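Local coordinates for protein TrwG component of type IV secretion system (Bartonella birtlesii, PDB 4JF8) that probably serves, through this VirB8-like domain of a membrane protein, as a structural component of a type IV secretion system linked to host-specific adhesion, at residues Tyr40-Asp45 with Ser109-Gly114; Leu49-Leu54 with Tyr68-Leu73; Leu54-Tyr59 with Tyr84-Gly89; Val120-Gln125 with Tyr169-Glu174; Val148-Pro151 with Asp156-Leu159. All coordinates share one frame; numbering follows the deposited sequence. Where two conformers were deposited one is given.

Interaction 1: Tyr40-Asp45 with Ser109-Gly114; sequences YGEVVD and SIQPNG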
# COMPACT_ATOMS: atom_id res chain seq x y z
N TYR A 40 8.34 -17.09 -1.74
CA TYR A 40 7.68 -17.02 -3.04
C TYR A 40 8.64 -16.49 -4.11
O TYR A 40 8.23 -16.03 -5.17
CB TYR A 40 6.41 -16.18 -2.96
CG TYR A 40 5.19 -16.96 -2.57
CD1 TYR A 40 4.35 -17.50 -3.52
CD2 TYR A 40 4.88 -17.17 -1.23
CE1 TYR A 40 3.21 -18.20 -3.15
CE2 TYR A 40 3.75 -17.86 -0.85
CZ TYR A 40 2.93 -18.39 -1.81
OH TYR A 40 1.80 -19.10 -1.43
N GLY A 41 9.93 -16.62 -3.82
CA GLY A 41 10.96 -16.16 -4.74
C GLY A 41 11.42 -14.76 -4.40
O GLY A 41 10.80 -14.05 -3.59
N GLU A 42 12.49 -14.32 -5.02
CA GLU A 42 13.15 -13.09 -4.63
C GLU A 42 12.27 -11.87 -4.84
O GLU A 42 12.21 -10.99 -3.99
CB GLU A 42 14.49 -12.90 -5.35
CG GLU A 42 15.32 -11.79 -4.71
CD GLU A 42 16.76 -11.71 -5.20
OE1 GLU A 42 17.66 -11.62 -4.33
OE2 GLU A 42 16.96 -11.68 -6.42
N VAL A 43 11.62 -11.78 -5.99
CA VAL A 43 10.86 -10.57 -6.34
C VAL A 43 9.63 -10.40 -5.43
O VAL A 43 9.35 -9.30 -4.93
CB VAL A 43 10.50 -10.55 -7.86
CG1 VAL A 43 9.61 -9.39 -8.19
CG2 VAL A 43 11.76 -10.46 -8.70
N VAL A 44 8.89 -11.47 -5.18
CA VAL A 44 7.74 -11.39 -4.30
C VAL A 44 8.16 -11.19 -2.85
O VAL A 44 7.57 -10.36 -2.14
CB VAL A 44 6.79 -12.59 -4.49
CG1 VAL A 44 5.74 -12.62 -3.40
CG2 VAL A 44 6.16 -12.53 -5.89
N ASP A 45 9.19 -11.88 -2.39
CA ASP A 45 9.62 -11.70 -1.01
C ASP A 45 10.08 -10.24 -0.83
O ASP A 45 9.77 -9.60 0.18
CB ASP A 45 10.77 -12.63 -0.64
CG ASP A 45 10.36 -14.09 -0.49
OD1 ASP A 45 9.21 -14.47 -0.72
OD2 ASP A 45 11.28 -14.90 -0.16
N SER A 109 18.62 -1.53 -0.00
CA SER A 109 18.78 -2.91 -0.52
C SER A 109 18.04 -3.87 0.36
O SER A 109 17.83 -3.62 1.55
CB SER A 109 20.26 -3.30 -0.64
OG SER A 109 20.88 -3.30 0.61
N ILE A 110 17.65 -5.00 -0.23
CA ILE A 110 16.93 -6.07 0.46
C ILE A 110 17.56 -7.37 0.02
O ILE A 110 17.59 -7.67 -1.19
CB ILE A 110 15.43 -6.10 0.07
CG1 ILE A 110 14.77 -4.77 0.42
CG2 ILE A 110 14.73 -7.26 0.78
CD1 ILE A 110 13.33 -4.65 -0.05
N GLN A 111 18.09 -8.13 0.98
CA GLN A 111 18.78 -9.38 0.67
C GLN A 111 18.14 -10.56 1.40
O GLN A 111 18.50 -10.85 2.55
CB GLN A 111 20.27 -9.29 1.02
CG GLN A 111 21.03 -8.24 0.23
CD GLN A 111 20.87 -8.34 -1.28
OE1 GLN A 111 20.60 -9.42 -1.83
NE2 GLN A 111 21.03 -7.21 -1.97
N PRO A 112 17.20 -11.26 0.75
CA PRO A 112 16.70 -12.49 1.34
C PRO A 112 17.74 -13.58 1.16
O PRO A 112 18.50 -13.56 0.17
CB PRO A 112 15.46 -12.81 0.50
CG PRO A 112 15.25 -11.66 -0.43
CD PRO A 112 16.56 -10.96 -0.54
N ASN A 113 17.80 -14.52 2.10
CA ASN A 113 18.71 -15.66 1.96
C ASN A 113 18.03 -16.86 1.32
O ASN A 113 18.70 -17.89 1.11
CB ASN A 113 19.38 -16.00 3.29
CG ASN A 113 18.45 -16.60 4.30
OD1 ASN A 113 17.24 -16.74 4.09
ND2 ASN A 113 19.02 -16.98 5.43
N GLY A 114 16.74 -16.76 1.01
CA GLY A 114 15.96 -17.84 0.40
C GLY A 114 15.48 -18.88 1.41
O GLY A 114 14.80 -19.84 1.04

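Interaction 2: Leu49-Leu54 with Tyr68-Leu73; sequences LNQYVL and YDTTAL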
# COMPACT_ATOMS: atom_id res chain seq x y z
N LEU A 49 8.78 -7.63 2.02
CA LEU A 49 9.77 -7.09 2.95
C LEU A 49 9.86 -5.58 2.85
O LEU A 49 9.98 -4.90 3.87
CB LEU A 49 11.14 -7.72 2.67
CG LEU A 49 11.21 -9.21 3.04
CD1 LEU A 49 12.38 -9.89 2.32
CD2 LEU A 49 11.27 -9.46 4.55
N ASN A 50 9.84 -5.07 1.63
CA ASN A 50 9.84 -3.63 1.42
C ASN A 50 8.60 -2.98 2.04
O ASN A 50 8.69 -1.96 2.74
CB ASN A 50 9.91 -3.35 -0.09
CG ASN A 50 10.04 -1.89 -0.42
OD1 ASN A 50 11.02 -1.25 -0.02
ND2 ASN A 50 9.10 -1.36 -1.19
N GLN A 51 7.43 -3.56 1.76
CA GLN A 51 6.20 -3.01 2.32
C GLN A 51 6.30 -3.00 3.84
O GLN A 51 5.90 -2.04 4.50
CB GLN A 51 5.02 -3.87 1.89
CG GLN A 51 3.70 -3.32 2.40
CD GLN A 51 2.47 -4.05 1.89
OE1 GLN A 51 1.67 -4.57 2.66
NE2 GLN A 51 2.33 -4.11 0.59
N TYR A 52 6.85 -4.07 4.42
CA TYR A 52 6.95 -4.15 5.86
C TYR A 52 7.84 -3.06 6.45
O TYR A 52 7.43 -2.35 7.37
CB TYR A 52 7.45 -5.54 6.30
CG TYR A 52 7.27 -5.76 7.79
CD1 TYR A 52 6.01 -6.11 8.29
CD2 TYR A 52 8.30 -5.54 8.71
CE1 TYR A 52 5.79 -6.28 9.65
CE2 TYR A 52 8.09 -5.71 10.06
CZ TYR A 52 6.84 -6.06 10.53
OH TYR A 52 6.66 -6.25 11.90
N VAL A 53 9.05 -2.92 5.93
CA VAL A 53 9.97 -1.95 6.47
C VAL A 53 9.44 -0.54 6.28
O VAL A 53 9.51 0.29 7.19
CB VAL A 53 11.40 -2.13 5.89
CG1 VAL A 53 12.29 -0.98 6.33
CG2 VAL A 53 12.00 -3.45 6.37
N LEU A 54 8.90 -0.24 5.11
CA LEU A 54 8.38 1.11 4.87
C LEU A 54 7.24 1.40 5.83
O LEU A 54 7.14 2.51 6.37
CB LEU A 54 7.92 1.29 3.43
CG LEU A 54 9.04 1.37 2.39
CD1 LEU A 54 8.44 1.47 1.00
CD2 LEU A 54 9.95 2.56 2.67
N TYR A 68 0.45 1.74 10.48
CA TYR A 68 0.30 0.96 11.70
C TYR A 68 -0.50 -0.32 11.43
O TYR A 68 -0.12 -1.42 11.81
CB TYR A 68 -0.35 1.82 12.77
CG TYR A 68 -0.56 1.17 14.10
CD1 TYR A 68 0.34 1.36 15.15
CD2 TYR A 68 -1.69 0.39 14.34
CE1 TYR A 68 0.12 0.78 16.38
CE2 TYR A 68 -1.92 -0.18 15.59
CZ TYR A 68 -1.00 0.02 16.59
OH TYR A 68 -1.24 -0.53 17.83
N ASP A 69 -1.64 -0.16 10.76
CA ASP A 69 -2.47 -1.33 10.49
C ASP A 69 -1.79 -2.33 9.59
O ASP A 69 -1.94 -3.53 9.76
CB ASP A 69 -3.83 -0.90 9.92
CG ASP A 69 -4.72 -0.20 10.93
OD1 ASP A 69 -4.51 -0.36 12.15
OD2 ASP A 69 -5.66 0.49 10.51
N THR A 70 -1.06 -1.84 8.58
CA THR A 70 -0.35 -2.74 7.68
C THR A 70 0.72 -3.51 8.46
O THR A 70 0.86 -4.73 8.33
CB THR A 70 0.29 -1.97 6.52
OG1 THR A 70 -0.72 -1.34 5.74
CG2 THR A 70 1.12 -2.85 5.65
N THR A 71 1.49 -2.78 9.27
CA THR A 71 2.51 -3.45 10.07
C THR A 71 1.90 -4.54 10.95
O THR A 71 2.40 -5.67 11.00
CB THR A 71 3.28 -2.45 10.93
OG1 THR A 71 3.88 -1.47 10.09
CG2 THR A 71 4.38 -3.14 11.70
N ALA A 72 0.80 -4.23 11.61
CA ALA A 72 0.15 -5.21 12.48
C ALA A 72 -0.32 -6.43 11.70
O ALA A 72 -0.14 -7.57 12.12
CB ALA A 72 -1.00 -4.58 13.24
N LEU A 73 -0.93 -6.18 10.54
CA LEU A 73 -1.45 -7.29 9.73
C LEU A 73 -0.37 -8.26 9.31
O LEU A 73 -0.57 -9.47 9.27
CB LEU A 73 -2.14 -6.70 8.49
CG LEU A 73 -2.81 -7.70 7.56
CD1 LEU A 73 -4.03 -8.36 8.21
CD2 LEU A 73 -3.15 -7.01 6.25

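Interaction 3: Leu54-Tyr59 with Tyr84-Gly89; sequences LNRETY and YKIYEG. With EDO (1,2-ethanediol), chain C.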
# COMPACT_ATOMS: atom_id res chain seq x y z
N LEU A 54 8.90 -0.24 5.11
CA LEU A 54 8.38 1.11 4.87
C LEU A 54 7.24 1.40 5.83
O LEU A 54 7.14 2.51 6.37
CB LEU A 54 7.92 1.29 3.43
CG LEU A 54 9.04 1.37 2.39
CD1 LEU A 54 8.44 1.47 1.00
CD2 LEU A 54 9.95 2.56 2.67
N ASN A 55 6.33 0.46 6.02
CA ASN A 55 5.16 0.75 6.85
C ASN A 55 5.50 0.77 8.34
O ASN A 55 4.87 1.52 9.08
CB ASN A 55 4.01 -0.21 6.55
CG ASN A 55 3.26 0.20 5.31
OD1 ASN A 55 2.34 1.02 5.38
ND2 ASN A 55 3.61 -0.37 4.18
N ARG A 56 6.48 0.00 8.76
CA ARG A 56 6.82 -0.08 10.18
C ARG A 56 7.71 1.08 10.62
O ARG A 56 7.53 1.62 11.72
CB ARG A 56 7.50 -1.41 10.49
CG ARG A 56 7.89 -1.52 11.96
CD ARG A 56 8.16 -2.91 12.42
NE ARG A 56 8.69 -2.95 13.78
CZ ARG A 56 8.70 -4.01 14.57
NH1 ARG A 56 8.13 -5.16 14.20
NH2 ARG A 56 9.26 -3.93 15.77
N GLU A 57 8.66 1.46 9.78
CA GLU A 57 9.66 2.44 10.17
C GLU A 57 9.26 3.88 9.84
O GLU A 57 9.76 4.82 10.45
CB GLU A 57 11.03 2.11 9.53
CG GLU A 57 11.62 0.77 9.94
CD GLU A 57 11.92 0.67 11.42
OE1 GLU A 57 12.19 1.71 12.08
OE2 GLU A 57 11.89 -0.46 11.94
N THR A 58 8.39 4.07 8.87
CA THR A 58 7.91 5.42 8.55
C THR A 58 7.09 5.98 9.68
O THR A 58 6.26 5.26 10.25
CB THR A 58 7.03 5.40 7.28
OG1 THR A 58 7.83 5.05 6.15
CG2 THR A 58 6.35 6.75 7.04
N TYR A 59 7.33 7.24 10.03
CA TYR A 59 6.40 7.95 10.91
C TYR A 59 5.86 9.13 10.15
O TYR A 59 6.61 10.05 9.80
CB TYR A 59 7.04 8.43 12.25
CG TYR A 59 5.96 9.05 13.09
CD1 TYR A 59 5.15 8.29 13.88
CD2 TYR A 59 5.72 10.43 13.03
CE1 TYR A 59 4.13 8.84 14.61
CE2 TYR A 59 4.69 11.00 13.75
CZ TYR A 59 3.91 10.20 14.55
OH TYR A 59 2.85 10.73 15.27
N TYR A 84 3.64 -2.90 18.95
CA TYR A 84 2.63 -2.09 19.63
C TYR A 84 3.26 -1.28 20.73
O TYR A 84 2.80 -0.16 21.01
CB TYR A 84 1.51 -2.94 20.22
CG TYR A 84 0.60 -3.64 19.23
CD1 TYR A 84 0.44 -3.19 17.92
CD2 TYR A 84 -0.14 -4.76 19.62
CE1 TYR A 84 -0.43 -3.82 17.05
CE2 TYR A 84 -0.99 -5.39 18.75
CZ TYR A 84 -1.13 -4.93 17.46
OH TYR A 84 -1.98 -5.60 16.59
N LYS A 85 4.30 -1.80 21.37
CA LYS A 85 4.93 -1.07 22.48
C LYS A 85 5.52 0.26 22.04
O LYS A 85 5.58 1.20 22.83
CB LYS A 85 5.99 -1.93 23.16
CG LYS A 85 5.40 -3.09 23.93
CD LYS A 85 6.46 -3.84 24.71
CE LYS A 85 5.93 -5.15 25.28
NZ LYS A 85 4.50 -5.12 25.72
N ILE A 86 5.92 0.38 20.77
CA ILE A 86 6.41 1.66 20.25
C ILE A 86 5.35 2.76 20.41
O ILE A 86 5.68 3.94 20.55
CB ILE A 86 6.82 1.52 18.76
CG1 ILE A 86 7.99 0.54 18.62
CG2 ILE A 86 7.18 2.87 18.14
CD1 ILE A 86 8.34 0.17 17.20
N TYR A 87 4.07 2.36 20.37
CA TYR A 87 2.90 3.25 20.44
C TYR A 87 2.14 3.14 21.75
O TYR A 87 0.96 3.48 21.81
CB TYR A 87 2.00 2.99 19.19
CG TYR A 87 2.74 3.41 17.95
CD1 TYR A 87 2.80 4.75 17.61
CD2 TYR A 87 3.46 2.51 17.17
CE1 TYR A 87 3.51 5.18 16.51
CE2 TYR A 87 4.19 2.93 16.05
CZ TYR A 87 4.22 4.29 15.75
OH TYR A 87 4.95 4.79 14.69
N GLU A 88 2.84 2.73 22.81
CA GLU A 88 2.22 2.66 24.13
C GLU A 88 3.07 3.42 25.12
O GLU A 88 4.28 3.57 24.96
CB GLU A 88 2.08 1.19 24.56
CG GLU A 88 1.00 0.45 23.77
CD GLU A 88 1.05 -1.06 23.90
OE1 GLU A 88 1.99 -1.60 24.50
OE2 GLU A 88 0.14 -1.75 23.38
N GLY A 89 2.41 3.90 26.17
CA GLY A 89 3.10 4.52 27.29
C GLY A 89 3.37 6.00 27.09
O GLY A 89 2.92 6.61 26.12
C1 EDO C . 4.62 3.72 11.81
O1 EDO C . 5.69 3.36 12.69
C2 EDO C . 3.41 2.87 12.06
O2 EDO C . 3.71 1.59 11.59

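Interaction 4: Val120-Gln125 with Tyr169-Glu174; sequences VRFTTQ and YRTDPE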
# COMPACT_ATOMS: atom_id res chain seq x y z
N VAL A 120 17.65 -5.88 5.42
CA VAL A 120 17.21 -4.73 4.68
C VAL A 120 18.05 -3.55 5.13
O VAL A 120 18.03 -3.21 6.32
CB VAL A 120 15.72 -4.41 4.90
CG1 VAL A 120 15.31 -3.17 4.13
CG2 VAL A 120 14.85 -5.61 4.52
N ARG A 121 18.78 -2.92 4.20
CA ARG A 121 19.56 -1.71 4.47
C ARG A 121 18.66 -0.53 4.18
O ARG A 121 18.13 -0.45 3.08
CB ARG A 121 20.79 -1.65 3.56
CG ARG A 121 21.89 -2.60 3.98
CD ARG A 121 23.03 -2.65 2.98
NE ARG A 121 23.64 -1.36 2.74
CZ ARG A 121 23.50 -0.67 1.62
NH1 ARG A 121 22.77 -1.16 0.63
NH2 ARG A 121 24.10 0.50 1.48
N PHE A 122 18.49 0.35 5.16
CA PHE A 122 17.64 1.53 4.99
C PHE A 122 18.13 2.68 5.81
O PHE A 122 18.87 2.53 6.78
CB PHE A 122 16.16 1.23 5.35
CG PHE A 122 15.91 0.94 6.82
CD1 PHE A 122 15.39 1.90 7.65
CD2 PHE A 122 16.20 -0.31 7.36
CE1 PHE A 122 15.15 1.64 8.99
CE2 PHE A 122 15.95 -0.58 8.69
CZ PHE A 122 15.42 0.40 9.51
N THR A 123 17.72 3.87 5.39
CA THR A 123 18.03 5.08 6.13
C THR A 123 16.76 5.68 6.70
O THR A 123 15.66 5.52 6.14
CB THR A 123 18.73 6.13 5.27
OG1 THR A 123 17.86 6.57 4.21
CG2 THR A 123 20.05 5.58 4.72
N THR A 124 16.87 6.32 7.85
CA THR A 124 15.76 7.11 8.36
C THR A 124 16.28 8.52 8.60
O THR A 124 17.45 8.75 8.86
CB THR A 124 15.19 6.56 9.66
OG1 THR A 124 16.16 6.63 10.71
CG2 THR A 124 14.76 5.14 9.47
N GLN A 125 15.39 9.48 8.49
CA GLN A 125 15.74 10.86 8.78
C GLN A 125 14.50 11.58 9.27
O GLN A 125 13.43 11.55 8.64
CB GLN A 125 16.32 11.55 7.56
CG GLN A 125 16.90 12.92 7.89
CD GLN A 125 17.76 13.47 6.77
OE1 GLN A 125 17.46 13.25 5.59
NE2 GLN A 125 18.82 14.16 7.13
N TYR A 169 11.82 -9.48 14.06
CA TYR A 169 12.23 -8.21 13.47
C TYR A 169 13.06 -7.44 14.47
O TYR A 169 12.59 -7.14 15.56
CB TYR A 169 11.01 -7.40 13.06
CG TYR A 169 11.32 -6.11 12.36
CD1 TYR A 169 11.40 -6.07 10.98
CD2 TYR A 169 11.51 -4.92 13.05
CE1 TYR A 169 11.66 -4.89 10.31
CE2 TYR A 169 11.77 -3.75 12.40
CZ TYR A 169 11.84 -3.74 11.02
OH TYR A 169 12.09 -2.58 10.32
N ARG A 170 14.25 -7.06 14.06
CA ARG A 170 15.07 -6.13 14.81
C ARG A 170 15.75 -5.18 13.86
O ARG A 170 15.93 -5.50 12.67
CB ARG A 170 16.14 -6.85 15.65
CG ARG A 170 17.11 -7.68 14.85
CD ARG A 170 18.18 -8.34 15.72
NE ARG A 170 18.99 -7.35 16.43
CZ ARG A 170 19.14 -7.24 17.75
NH1 ARG A 170 18.62 -8.12 18.61
NH2 ARG A 170 19.88 -6.24 18.21
N THR A 171 16.12 -4.00 14.37
CA THR A 171 16.94 -3.04 13.62
C THR A 171 18.19 -2.72 14.42
O THR A 171 18.19 -2.77 15.65
CB THR A 171 16.16 -1.74 13.31
OG1 THR A 171 15.71 -1.18 14.53
CG2 THR A 171 14.99 -2.03 12.42
N ASP A 172 19.27 -2.46 13.68
CA ASP A 172 20.56 -2.13 14.28
C ASP A 172 21.26 -1.11 13.38
O ASP A 172 21.01 -1.06 12.19
CB ASP A 172 21.42 -3.38 14.35
CG ASP A 172 20.84 -4.44 15.28
OD1 ASP A 172 21.00 -4.34 16.52
OD2 ASP A 172 20.17 -5.39 14.79
N PRO A 173 22.23 -0.35 13.93
CA PRO A 173 23.04 0.51 13.09
C PRO A 173 23.84 -0.30 12.08
O PRO A 173 24.37 -1.37 12.39
CB PRO A 173 23.99 1.19 14.10
CG PRO A 173 23.23 1.16 15.38
CD PRO A 173 22.53 -0.16 15.37
N GLU A 174 23.93 0.23 10.87
CA GLU A 174 24.76 -0.38 9.84
C GLU A 174 26.23 -0.13 10.14
O GLU A 174 26.59 0.90 10.63
CB GLU A 174 24.43 0.22 8.47
CG GLU A 174 25.03 -0.56 7.30
CD GLU A 174 24.73 0.04 5.94
OE1 GLU A 174 24.22 1.17 5.89
OE2 GLU A 174 25.08 -0.60 4.93

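Interaction 5: Val148-Pro151 with Asp156-Leu159; sequences VGAP and DRLL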
# COMPACT_ATOMS: atom_id res chain seq x y z
N VAL A 148 1.99 -18.12 5.66
CA VAL A 148 1.13 -19.07 6.37
C VAL A 148 -0.11 -19.45 5.57
O VAL A 148 -0.88 -20.29 6.03
CB VAL A 148 0.75 -18.58 7.78
CG1 VAL A 148 2.02 -18.25 8.58
CG2 VAL A 148 -0.21 -17.40 7.76
N GLY A 149 -0.30 -18.89 4.39
CA GLY A 149 -1.52 -19.15 3.60
C GLY A 149 -2.56 -18.07 3.72
O GLY A 149 -2.46 -17.16 4.53
N ALA A 150 -3.59 -18.17 2.88
CA ALA A 150 -4.61 -17.15 2.81
C ALA A 150 -5.30 -16.97 4.16
O ALA A 150 -5.72 -17.96 4.77
CB ALA A 150 -5.64 -17.53 1.76
N PRO A 151 -5.40 -15.74 4.64
CA PRO A 151 -6.10 -15.52 5.92
C PRO A 151 -7.55 -15.97 5.93
O PRO A 151 -8.20 -16.02 4.89
CB PRO A 151 -6.04 -14.00 6.10
CG PRO A 151 -4.80 -13.60 5.40
CD PRO A 151 -4.60 -14.56 4.25
N ASP A 156 -8.85 -9.44 5.84
CA ASP A 156 -7.40 -9.65 5.94
C ASP A 156 -6.83 -10.25 4.64
O ASP A 156 -5.75 -9.86 4.19
CB ASP A 156 -7.09 -10.60 7.08
CG ASP A 156 -7.35 -10.00 8.45
OD1 ASP A 156 -7.61 -8.80 8.58
OD2 ASP A 156 -7.27 -10.78 9.42
N ARG A 157 -7.58 -11.18 4.06
CA ARG A 157 -7.13 -11.87 2.86
C ARG A 157 -6.95 -10.89 1.69
O ARG A 157 -6.04 -11.05 0.86
CB ARG A 157 -8.16 -12.93 2.52
CG ARG A 157 -7.76 -13.86 1.42
CD ARG A 157 -8.61 -15.11 1.46
NE ARG A 157 -10.05 -14.89 1.37
CZ ARG A 157 -10.95 -15.15 2.33
NH1 ARG A 157 -10.58 -15.57 3.53
NH2 ARG A 157 -12.24 -14.95 2.08
N LEU A 158 -7.77 -9.84 1.64
CA LEU A 158 -7.67 -8.83 0.59
C LEU A 158 -6.40 -8.01 0.69
O LEU A 158 -5.98 -7.42 -0.31
CB LEU A 158 -8.87 -7.89 0.62
CG LEU A 158 -10.13 -8.32 -0.08
CD1 LEU A 158 -11.20 -7.26 0.13
CD2 LEU A 158 -9.86 -8.51 -1.57
N LEU A 159 -5.81 -7.91 1.88
CA LEU A 159 -4.60 -7.12 2.08
C LEU A 159 -3.36 -7.96 2.34
O LEU A 159 -2.26 -7.45 2.36
CB LEU A 159 -4.80 -6.11 3.23
CG LEU A 159 -5.84 -5.03 2.96
CD1 LEU A 159 -6.15 -4.23 4.22
CD2 LEU A 159 -5.36 -4.15 1.83

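Interaction 1: Tyr40-Asp45 with Ser109-Gly114
Glu42 reaches across to Pro112, its carboxylate oxygen OE1 lying 4.0 Å from the ring carbon CD of Pro112. In this VirB8 domain, whose family belongs to the NTF2 clan of helix-and-sheet folds, the contact sets the first turn of helix 42-57 against the end of strand 101-112. The two side chains meet at about a right angle, and the touch is one of packing. Glu42 gets there by a long, extended chain: CG stands anti to the backbone N (chi1 -167°), which carries the carboxylate out from the helix to the strand end. Its charge is answered by Arg46, one turn on, which makes a salt bridge with OE1 and also donates to the carbonyl O of Ile110, so that one guanidinium joins helix to strand. Pro112 suits the last position of a strand that is outermost in this chain's sheet, since it has no N-H to offer and turns a compact apolar ring toward the helix.

Behind this first shell lie the bonds that begin the helix. Gly41 takes the N-cap position at backbone angles (phi 94°) that favour glycine, and its O receives the N-H of Asp45 at 3.0 Å. Asp45 accepts hydrogen bonds from the hydroxyls of Tyr145 and Tyr147, which tie its carboxylate to strand 137-147. The backbone N of Tyr40 approaches Asp45 OD1 on its syn side at 2.9 Å, nearly straight at 166°.

Interaction 2: Leu49-Leu54 with Tyr68-Leu73
Tyr52 and Thr71 form the buried half of this helix pair. The methyl CG2 of Thr71 packs against the phenol end of Tyr52, 4.0 Å from CZ and 3.9 Å from OH, and the two side chains cross at about a right angle. The ring also comes obliquely upon the backbone of Thr71, with CE1 of Tyr52 3.7 Å from the carbonyl O. In Tyr52 a chi1 of -167° swings the ring to the side opposite the backbone N and across to the second helix. Its hydroxyl is hydrogen-bonded to Ser75 OG and to Arg56 NH1, so a tyrosine can bury its ring here and still satisfy its polar end.

The contact joins helix 42-57, which packs on the sheet of the VirB8 domain, to helix 64-73 in the layer beyond it. Small threonines let the helices come close, and the nearest CA atoms, those of Tyr52 and Thr71, are 6.2 Å apart. Each threonine turns its hydroxyl back into its own helix, Thr70 OG1 bonding to Leu66 O and Thr71 OG1 to Asn67 O, which leaves the methyls to face helix 42-57.

On the looser, partly exposed side, Gln51 takes over from the aromatic ring. Its extended chain crosses Thr70 at about a right angle, a long polar side chain meeting a single methyl. Here the closest approach is that of Gln51 OE1 to Thr70 CG2, 3.5 Å. Further along, Gln51 packs on Tyr47 of the second subunit.

Interaction 3: Leu54-Tyr59 with Tyr84-Gly89
Ile86, in the type I beta turn from Lys85 to Glu88, points its side chain toward the end of helix 42-57, and its terminal methyl CD1 comes within 4.4 Å of Arg56 NH2, approaching the guanidinium obliquely. Arg56 is extended throughout, so its long chain spans the gap between helix and turn, while its NH1 is hydrogen-bonded to the hydroxyl of Tyr52 one helical turn back.

Tyr87 comes next. Its chi1 of -66° sets the ring beside its own backbone N and sends the hydroxyl toward Tyr59, where Tyr87 OH lies at the edge of the Tyr59 ring, in its plane, 3.6 Å from CD1 of Tyr59. CE1 of Tyr59 and CE1 of Tyr87 are 4.2 Å apart. Tyr59 turns its own hydroxyl away to bond with Ser98 O, and so lends mainly its carbon edge to Tyr87. The contact thereby joins the C-terminal end of the long helix of this VirB8 domain to the turn leading to helix 93-97, where Tyr87 also packs on Arg93 and Asp94.

A molecule of 1,2-ethanediol, probably from the crystallisation liquor, sits at the junction. As modelled, Tyr87 OH donates to its O1 at 2.6 Å; O1 in turn donates to the carbonyl O of Arg56 at 2.7 Å, and O2 to the carbonyl O of Asn55 at 2.8 Å. The contact brings a tyrosine hydroxyl close to helix-end carbonyls, so a small diol can probably bridge them, though its modelled position is strained against Thr58 O and its exact pose uncertain.

Interaction 4: Val120-Gln125 with Tyr169-Glu174
Glu174 OE2 receives the NE-H of Arg121, in the conformer described, at 2.7 Å, a short and nearly straight salt-bridge hydrogen bond (167°). The oxygen lies in the guanidinium plane, at its edge, but the nitrogen approaches from above the carboxylate, and the two flat groups are turned 58° apart. A bend at chi3 (58°) in the Arg121 chain offers NE to the acid, while NH1 turns to Ser109 OG. The other carboxylate oxygen, OE1, is held by Arg108, so Glu174 stands between two arginines of adjacent strands; a carboxylate suits this place because it probably eases the crowding of their positive charges. Extended beyond CG, the glutamate spans from just beyond the end of strand 164-173 to reach both.

A second touch is that of Phe122 and Thr171, through carbon alone. The methyl CG2 of Thr171 lies at the edge of the Phe122 ring, in its plane, 3.8 Å from CZ, and the side chains cross at about a right angle. The buried phenylalanine also packs on Glu57 of helix 42-57, which touches Thr171 as well.

On strand 164-173 itself, Arg170 grips Asp172 side-on, NE to OD2 and NH2 to OD1, both 2.8 Å.

Strand 137-147 runs between the two strands in sheet order, so these are second-neighbour contacts made across it, consistent with the curved antiparallel sheet packed against a long helix in NTF2-like folds.

Interaction 5: Val148-Pro151 with Asp156-Leu159
Pro151 and Arg157 carry most of this contact, with Asp156 beside them. The proline ring lies against Asp156 and Arg157 of helix 154-159: CB of Pro151 is 3.7 Å from CB of Asp156, and CG of Pro151 is 3.9 Å from CA of Arg157. A rigid, compact ring suits such close packing, in which the CA atoms of Pro151 and Arg157 are just 4.9 Å apart.

Arg157 then folds back over the same residue. A bend at chi3 turns the guanidinium so that NH1 donates to the carbonyl O of Pro151 at 2.8 Å. That oxygen lies close to the guanidinium plane, at its edge; seen from the carbonyl, the donor is tilted 20° from the plane, and the bond is somewhat bent, at 153°. CD of Arg157 packs on CB of Ala150 at 3.8 Å. Proline and arginine are thus joined twice, by apolar packing and by a charged donor on a backbone acceptor that lies outside regular structure.

Asp156 offers its CB to the proline, while its side chain also touches Leu73 of helix 64-73. Arg157 packs on Val43 of the second subunit, next to Leu158 on its Arg46, placing the contact beside the second subunit. It is a local tie in the helix-containing connection between the neighbouring antiparallel strands 137-147 and 164-173 of this VirB8 domain.

In the fold
From the N terminus, helix 42-57 enters three contacts in turn. Interaction 1 closes a long loop from its start to the end of strand 101-112, and interactions 2 and 3 both fall within that loop. These two cross, their segments alternating along the chain, and share Leu54; together they tie helix 64-73 and the turn 85-88 to the long helix. Interaction 4 opens afterwards, on the next strand, and closes near the C terminus, enclosing the small loop of interaction 5. Packing links the series: Ile110 meets Asn50, Tyr52 meets Tyr169, and Leu73 meets Leu159. Sheet, long helix and outer helices are thereby joined, while interactions 1, 2 and 5 also reach the second subunit.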